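Local coordinates for DegQ (Legionella fallonii, PDB 3PV2), which probably degrades misfolded proteins as a trypsin-fold HtrA serine protease with PDZ domains, acting also as a chaperone and assembling into a self-compartmentizing 12-mer, at residues N27-I32 with N168-T173; V82-D85 with G89-I92; G207-A212 with G218-I223. All blocks are in the same frame, centred on the assembly; numbering follows the deposited sequence.

Contact 1: N27-I32 with N168-T173; sequences NIMPAI and NSQSAT
The side chain of Gln170 reaches out of its loop and overlaps Met29, its amide end lying against the CB and CG of the methionine while the two chains slant across one another. The modelled amide is probably turned over, and the very short approach to Met29 CG is doubtful. What remains clear is where the group sits: Gln170 CD is 3.8 Å from Met29 O, so the amide is tucked beside the carbonyl of Met29, the first residue of the 3-10 segment. As built, Gln170 OE1 lies 3.1 Å from Met29 O and 3.4 Å from Ile32 O; with the amide turned back, its nitrogen would face both carbonyls and might donate to them. A glutamine suits this place because it is long enough to bridge from the loop and carries a polar end into a buried spot. Met29 keeps CG beside its backbone N (chi1 -81°) and runs on extended through chi2, which sends its apolar chain slantwise past the amide. Within 27-32 the backbone is tied by two bonds: Ile32 N donates to Met29 O at 3.0 Å and Ala31 N to Ile28 O at 2.8 Å. Besides its carbonyl, Ile32 brings CB near the amide, while CD1 at the end of its side chain leads away to Ala208. The whole lies where helix 22-28 gives way to strand 32-40. Gln170 and Ile28 both pack on Ile157 of strand 153-158, Met29 touches Gln109, and in strand 171-179 Ala172 O accepts a hydrogen bond from Ser178 OG of a second subunit.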
loop_
_atom_site.group_PDB
_atom_site.type_symbol
_atom_site.label_atom_id
_atom_site.label_comp_id
_atom_site.label_asym_id
_atom_site.label_seq_id
_atom_site.Cartn_x
_atom_site.Cartn_y
_atom_site.Cartn_z
ATOM N N ASN B 27 -40.607 -42.256 12.939
ATOM C CA ASN B 27 -41.808 -41.911 13.701
ATOM C C ASN B 27 -41.789 -40.522 14.346
ATOM O O ASN B 27 -42.815 -39.998 14.644
ATOM C CB ASN B 27 -42.082 -42.990 14.752
ATOM C CG ASN B 27 -42.678 -44.287 14.145
ATOM O OD1 ASN B 27 -42.532 -45.366 14.729
ATOM N ND2 ASN B 27 -43.360 -44.179 12.990
ATOM N N ILE B 28 -40.624 -39.926 14.541
ATOM C CA ILE B 28 -40.530 -38.616 15.187
ATOM C C ILE B 28 -40.352 -37.472 14.179
ATOM O O ILE B 28 -40.634 -36.314 14.468
ATOM C CB ILE B 28 -39.419 -38.630 16.245
ATOM C CG1 ILE B 28 -38.036 -38.759 15.617
ATOM C CG2 ILE B 28 -39.665 -39.817 17.167
ATOM C CD1 ILE B 28 -36.854 -38.244 16.529
ATOM N N MET B 29 -39.929 -37.788 12.970
ATOM C CA MET B 29 -39.781 -36.776 11.916
ATOM C C MET B 29 -40.975 -35.845 11.735
ATOM O O MET B 29 -40.785 -34.677 11.508
ATOM C CB MET B 29 -39.511 -37.431 10.558
ATOM C CG MET B 29 -38.081 -37.860 10.304
ATOM S SD MET B 29 -37.989 -38.571 8.594
ATOM C CE MET B 29 -36.672 -39.825 8.740
ATOM N N PRO B 30 -42.214 -36.349 11.810
ATOM C CA PRO B 30 -43.281 -35.340 11.665
ATOM C C PRO B 30 -43.294 -34.226 12.735
ATOM O O PRO B 30 -44.014 -33.245 12.576
ATOM C CB PRO B 30 -44.559 -36.144 11.706
ATOM C CG PRO B 30 -44.142 -37.591 11.427
ATOM C CD PRO B 30 -42.726 -37.731 11.848
ATOM N N ALA B 31 -42.489 -34.351 13.789
ATOM C CA ALA B 31 -42.507 -33.354 14.848
ATOM C C ALA B 31 -41.562 -32.207 14.515
ATOM O O ALA B 31 -41.629 -31.158 15.147
ATOM C CB ALA B 31 -42.151 -33.987 16.167
ATOM N N ILE B 32 -40.661 -32.422 13.555
ATOM C CA ILE B 32 -39.567 -31.501 13.264
ATOM C C ILE B 32 -39.961 -30.637 12.067
ATOM O O ILE B 32 -40.306 -31.167 11.013
ATOM C CB ILE B 32 -38.351 -32.230 12.829
ATOM C CG1 ILE B 32 -38.032 -33.389 13.806
ATOM C CG2 ILE B 32 -37.109 -31.259 12.750
ATOM C CD1 ILE B 32 -37.951 -33.004 15.250
ATOM N N ASN B 168 -38.007 -35.627 1.628
ATOM C CA ASN B 168 -36.607 -35.722 2.037
ATOM C C ASN B 168 -36.071 -34.360 2.496
ATOM O O ASN B 168 -34.974 -33.961 2.140
ATOM C CB ASN B 168 -35.739 -36.253 0.901
ATOM C CG ASN B 168 -36.255 -37.537 0.321
ATOM O OD1 ASN B 168 -36.690 -37.562 -0.816
ATOM N ND2 ASN B 168 -36.213 -38.609 1.091
ATOM N N SER B 169 -36.866 -33.623 3.255
ATOM C CA SER B 169 -36.444 -32.299 3.678
ATOM C C SER B 169 -35.693 -32.336 4.996
ATOM O O SER B 169 -35.186 -31.325 5.440
ATOM C CB SER B 169 -37.637 -31.355 3.777
ATOM O OG SER B 169 -38.667 -31.937 4.554
ATOM N N GLN B 170 -35.614 -33.491 5.629
ATOM C CA GLN B 170 -34.942 -33.533 6.922
ATOM C C GLN B 170 -33.463 -33.901 6.834
ATOM O O GLN B 170 -32.965 -34.420 5.819
ATOM C CB GLN B 170 -35.685 -34.438 7.855
ATOM C CG GLN B 170 -37.179 -34.126 7.683
ATOM C CD GLN B 170 -37.987 -34.278 8.929
ATOM O OE1 GLN B 170 -39.098 -33.721 9.038
ATOM N NE2 GLN B 170 -37.463 -35.074 9.879
ATOM N N SER B 171 -32.784 -33.607 7.921
ATOM C CA SER B 171 -31.342 -33.765 7.996
ATOM C C SER B 171 -31.053 -34.325 9.359
ATOM O O SER B 171 -31.477 -33.747 10.334
ATOM C CB SER B 171 -30.716 -32.386 7.820
ATOM O OG SER B 171 -29.311 -32.420 7.689
ATOM N N ALA B 172 -30.321 -35.423 9.439
ATOM C CA ALA B 172 -29.965 -36.057 10.725
ATOM C C ALA B 172 -28.450 -36.329 10.848
ATOM O O ALA B 172 -27.860 -36.726 9.914
ATOM C CB ALA B 172 -30.749 -37.362 10.894
ATOM N N THR B 173 -27.859 -36.144 12.025
ATOM C CA THR B 173 -26.481 -36.462 12.298
ATOM C C THR B 173 -26.411 -37.260 13.603
ATOM O O THR B 173 -27.292 -37.156 14.450
ATOM C CB THR B 173 -25.638 -35.171 12.399
ATOM O OG1 THR B 173 -26.192 -34.337 13.434
ATOM C CG2 THR B 173 -25.677 -34.402 11.056
#

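Contact 2: V82-D85 with G89-I92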
loop_
_atom_site.group_PDB
_atom_site.type_symbol
_atom_site.label_atom_id
_atom_site.label_comp_id
_atom_site.label_asym_id
_atom_site.label_seq_id
_atom_site.Cartn_x
_atom_site.Cartn_y
_atom_site.Cartn_z
ATOM N N VAL B 82 -39.390 -27.689 16.740
ATOM C CA VAL B 82 -39.896 -28.995 17.180
ATOM C C VAL B 82 -41.258 -28.807 17.776
ATOM O O VAL B 82 -41.434 -27.939 18.632
ATOM C CB VAL B 82 -39.064 -29.538 18.287
ATOM C CG1 VAL B 82 -39.534 -30.990 18.556
ATOM C CG2 VAL B 82 -37.587 -29.509 17.927
ATOM N N ILE B 83 -42.218 -29.637 17.371
ATOM C CA ILE B 83 -43.570 -29.521 17.896
ATOM C C ILE B 83 -43.574 -30.230 19.207
ATOM O O ILE B 83 -43.357 -31.437 19.250
ATOM C CB ILE B 83 -44.643 -30.178 16.971
ATOM C CG1 ILE B 83 -44.808 -29.355 15.687
ATOM C CG2 ILE B 83 -46.018 -30.204 17.664
ATOM C CD1 ILE B 83 -45.370 -30.165 14.508
ATOM N N ILE B 84 -43.788 -29.491 20.290
ATOM C CA ILE B 84 -43.797 -30.100 21.615
ATOM C C ILE B 84 -45.227 -30.222 22.185
ATOM O O ILE B 84 -45.426 -30.956 23.164
ATOM C CB ILE B 84 -42.904 -29.375 22.629
ATOM C CG1 ILE B 84 -43.403 -27.946 22.873
ATOM C CG2 ILE B 84 -41.416 -29.427 22.209
ATOM C CD1 ILE B 84 -42.803 -27.368 24.104
ATOM N N ASP B 85 -46.194 -29.518 21.599
ATOM C CA ASP B 85 -47.616 -29.784 21.906
ATOM C C ASP B 85 -48.463 -29.804 20.627
ATOM O O ASP B 85 -48.776 -28.748 20.081
ATOM C CB ASP B 85 -48.173 -28.763 22.887
ATOM C CG ASP B 85 -49.606 -29.050 23.289
ATOM O OD1 ASP B 85 -50.302 -29.855 22.628
ATOM O OD2 ASP B 85 -50.044 -28.436 24.287
ATOM N N GLY B 89 -50.572 -26.870 18.991
ATOM C CA GLY B 89 -49.717 -26.346 17.947
ATOM C C GLY B 89 -48.562 -25.502 18.471
ATOM O O GLY B 89 -48.265 -24.474 17.895
ATOM N N VAL B 90 -47.907 -25.942 19.547
ATOM C CA VAL B 90 -46.750 -25.209 20.156
ATOM C C VAL B 90 -45.464 -25.858 19.662
ATOM O O VAL B 90 -45.295 -27.092 19.701
ATOM C CB VAL B 90 -46.787 -25.293 21.707
ATOM C CG1 VAL B 90 -45.500 -24.774 22.414
ATOM C CG2 VAL B 90 -48.095 -24.637 22.277
ATOM N N ILE B 91 -44.552 -24.982 19.266
ATOM C CA ILE B 91 -43.331 -25.309 18.603
ATOM C C ILE B 91 -42.201 -24.586 19.276
ATOM O O ILE B 91 -42.303 -23.379 19.546
ATOM C CB ILE B 91 -43.380 -24.762 17.193
ATOM C CG1 ILE B 91 -44.352 -25.559 16.343
ATOM C CG2 ILE B 91 -41.982 -24.780 16.585
ATOM C CD1 ILE B 91 -44.497 -25.043 14.851
ATOM N N ILE B 92 -41.113 -25.288 19.554
ATOM C CA ILE B 92 -39.956 -24.642 20.164
ATOM C C ILE B 92 -38.919 -24.391 19.093
ATOM O O ILE B 92 -38.660 -25.241 18.247
ATOM C CB ILE B 92 -39.296 -25.532 21.267
ATOM C CG1 ILE B 92 -40.228 -25.722 22.444
ATOM C CG2 ILE B 92 -38.089 -24.884 21.837
ATOM C CD1 ILE B 92 -40.743 -24.498 23.055
#
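Val82 and Ile92 grip each other through two backbone bonds, Ile92 N to Val82 O at 2.8 Å and Val82 N to Ile92 O at 3.0 Å, as an antiparallel hydrogen-bonded pair. Toward the turn the register slips by one residue: Val90 O accepts from both Ile84 N (2.9 Å) and Asp85 N (3.2 Å), the second nearly straight at 173°, which makes a classic beta bulge. Val90 N returns a bond to Asp85 O at 3.0 Å, and Gly89, facing the same residue, forms a G1 bulge; its positive phi (65°) is one that glycine readily adopts. A CA-H...O contact, Ile91 CA to Val82 O at 3.2 Å, supplements the ladder.

Apolar contacts lie on both faces. Ile83 and Ile91, a non-hydrogen-bonded pair, meet through their CG1 atoms on one face. Ile84 holds CG1 between its backbone N and carbonyl carbon (chi1 63°), which carries CD1 against Ile92 CG1 at a tight 3.5 Å, while Ile84 CG1 touches Val90 CG1. Beta-branched residues suit such extended, buried strands, and Val90 and Ile92 also meet helix 239-252.

The polar side chain is Asp85: its CB rests on Val90, while OD1 takes the N-H of Asn88. Backbone bonding thus sets the hairpin's register, apolar side chains pack against it, and a single carboxylate, turned back on the connecting residues, helps hold the turn.

Contact 3: G207-A212 with G218-I223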
loop_
_atom_site.group_PDB
_atom_site.type_symbol
_atom_site.label_atom_id
_atom_site.label_comp_id
_atom_site.label_asym_id
_atom_site.label_seq_id
_atom_site.Cartn_x
_atom_site.Cartn_y
_atom_site.Cartn_z
ATOM N N GLY B 207 -33.740 -27.536 16.103
ATOM C CA GLY B 207 -34.318 -28.873 15.904
ATOM C C GLY B 207 -34.059 -29.719 17.144
ATOM O O GLY B 207 -33.653 -29.191 18.181
ATOM N N ALA B 208 -34.227 -31.015 17.003
ATOM C CA ALA B 208 -34.357 -31.965 18.092
ATOM C C ALA B 208 -33.034 -32.716 18.254
ATOM O O ALA B 208 -32.429 -33.126 17.288
ATOM C CB ALA B 208 -35.456 -32.958 17.734
ATOM N N LEU B 209 -32.556 -32.848 19.488
ATOM C CA LEU B 209 -31.512 -33.809 19.809
ATOM C C LEU B 209 -32.283 -34.939 20.417
ATOM O O LEU B 209 -32.994 -34.710 21.381
ATOM C CB LEU B 209 -30.510 -33.223 20.834
ATOM C CG LEU B 209 -29.024 -33.610 20.779
ATOM C CD1 LEU B 209 -28.393 -33.828 22.176
ATOM C CD2 LEU B 209 -28.629 -34.705 19.764
ATOM N N VAL B 210 -32.141 -36.160 19.905
ATOM C CA VAL B 210 -32.889 -37.228 20.506
ATOM C C VAL B 210 -31.983 -38.311 20.951
ATOM O O VAL B 210 -30.916 -38.492 20.387
ATOM C CB VAL B 210 -33.981 -37.787 19.573
ATOM C CG1 VAL B 210 -34.962 -36.690 19.161
ATOM C CG2 VAL B 210 -33.400 -38.546 18.357
ATOM N N ASN B 211 -32.408 -39.079 21.943
ATOM C CA ASN B 211 -31.642 -40.245 22.401
ATOM C C ASN B 211 -31.990 -41.420 21.512
ATOM O O ASN B 211 -32.791 -41.283 20.590
ATOM C CB ASN B 211 -31.900 -40.581 23.862
ATOM C CG ASN B 211 -33.362 -40.979 24.124
ATOM O OD1 ASN B 211 -34.062 -41.424 23.223
ATOM N ND2 ASN B 211 -33.813 -40.765 25.346
ATOM N N ALA B 212 -31.380 -42.557 21.806
ATOM C CA ALA B 212 -31.451 -43.723 20.979
ATOM C C ALA B 212 -32.821 -44.360 20.967
ATOM O O ALA B 212 -33.131 -45.085 20.044
ATOM C CB ALA B 212 -30.384 -44.764 21.448
ATOM N N GLY B 218 -33.059 -32.584 23.932
ATOM C CA GLY B 218 -32.516 -31.242 23.838
ATOM C C GLY B 218 -32.995 -30.523 22.606
ATOM O O GLY B 218 -33.523 -31.163 21.689
ATOM N N ILE B 219 -32.792 -29.211 22.589
ATOM C CA ILE B 219 -33.009 -28.401 21.416
ATOM C C ILE B 219 -31.684 -27.955 20.876
ATOM O O ILE B 219 -30.922 -27.287 21.589
ATOM C CB ILE B 219 -33.870 -27.207 21.715
ATOM C CG1 ILE B 219 -35.264 -27.668 22.178
ATOM C CG2 ILE B 219 -34.067 -26.331 20.454
ATOM C CD1 ILE B 219 -36.075 -28.480 21.199
ATOM N N ASN B 220 -31.365 -28.365 19.643
ATOM C CA ASN B 220 -30.058 -28.027 19.021
ATOM C C ASN B 220 -29.913 -26.503 18.973
ATOM O O ASN B 220 -30.883 -25.773 18.656
ATOM C CB ASN B 220 -29.941 -28.519 17.571
ATOM C CG ASN B 220 -30.395 -29.969 17.384
ATOM O OD1 ASN B 220 -31.114 -30.342 16.405
ATOM N ND2 ASN B 220 -29.981 -30.783 18.302
ATOM N N THR B 221 -28.722 -26.024 19.240
ATOM C CA THR B 221 -28.406 -24.618 19.057
ATOM C C THR B 221 -27.053 -24.501 18.391
ATOM O O THR B 221 -26.073 -24.917 18.955
ATOM C CB THR B 221 -28.233 -23.922 20.374
ATOM O OG1 THR B 221 -29.353 -24.255 21.181
ATOM C CG2 THR B 221 -28.203 -22.371 20.185
ATOM N N ALA B 222 -26.990 -23.876 17.234
ATOM C CA ALA B 222 -25.726 -23.722 16.545
ATOM C C ALA B 222 -25.089 -22.415 17.003
ATOM O O ALA B 222 -25.568 -21.356 16.647
ATOM C CB ALA B 222 -25.948 -23.725 15.039
ATOM N N ILE B 223 -24.029 -22.493 17.807
ATOM C CA ILE B 223 -23.284 -21.276 18.228
ATOM C C ILE B 223 -21.926 -21.209 17.504
ATOM O O ILE B 223 -21.225 -22.236 17.409
ATOM C CB ILE B 223 -23.156 -21.115 19.823
ATOM C CG1 ILE B 223 -21.712 -20.799 20.285
ATOM C CG2 ILE B 223 -23.688 -22.365 20.579
ATOM C CD1 ILE B 223 -21.287 -19.331 20.136
#
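Asn220 holds CG beside its own backbone N and opposite the carbonyl carbon (chi1 -47°), which folds the amide back across the Gly207-Ala208 peptide and brings CG within 3.4 Å of Gly207 O. Which end of the amide points where is uncertain, but its place is not: Leu209 crosses it at about a right angle, with the CB of the leucine against it. Gly207 suits this spot because, bare of a side chain, it lets the amide lie close over the backbone. In the backbone, Asn220 N donates to Gly207 O at 2.8 Å. Leu209 N meets Gly218 O almost straight at 2.9 Å, although the N-H arrives from above the carbonyl plane, 44° out of it. The return bond, Gly218 N to Leu209 O, is weak at 3.3 Å, and glycine suits position 218 because a side chain there would start close against Leu209 CB. Ala208 and Ile219 form a non-hydrogen-bonded antiparallel pair on the face away from Leu209. Leu209 also packs on Val154, Ala156 and Ala236 within the barrel. These paired strands make a twisted beta hairpin of the second trypsin-like barrel, and strand 208-211 follows directly on the Gly-Asn-Ser-Gly-Gly segment that carries the nucleophile in HtrA proteases.

The three contacts cluster in the protease domain, their centres 12 to 14 Å apart. Along the chain, contact 2 falls between the two segments of contact 1, and contact 3 follows both. Contact 2 is a hairpin of the first six-stranded barrel, contact 3 a hairpin of the second, and contact 1 links the entry into the first barrel with the start of strand 171-179 in the second. The seams meet directly: Ala31 O probably accepts from Ile83 N, Ile32 CD1 packs 3.5 Å from Ala208 CB, and Val82 CG2 lies 3.7 Å from Ile219 CD1. Together they form part of the hydrophobic interface joining the paired barrels of the trypsin fold.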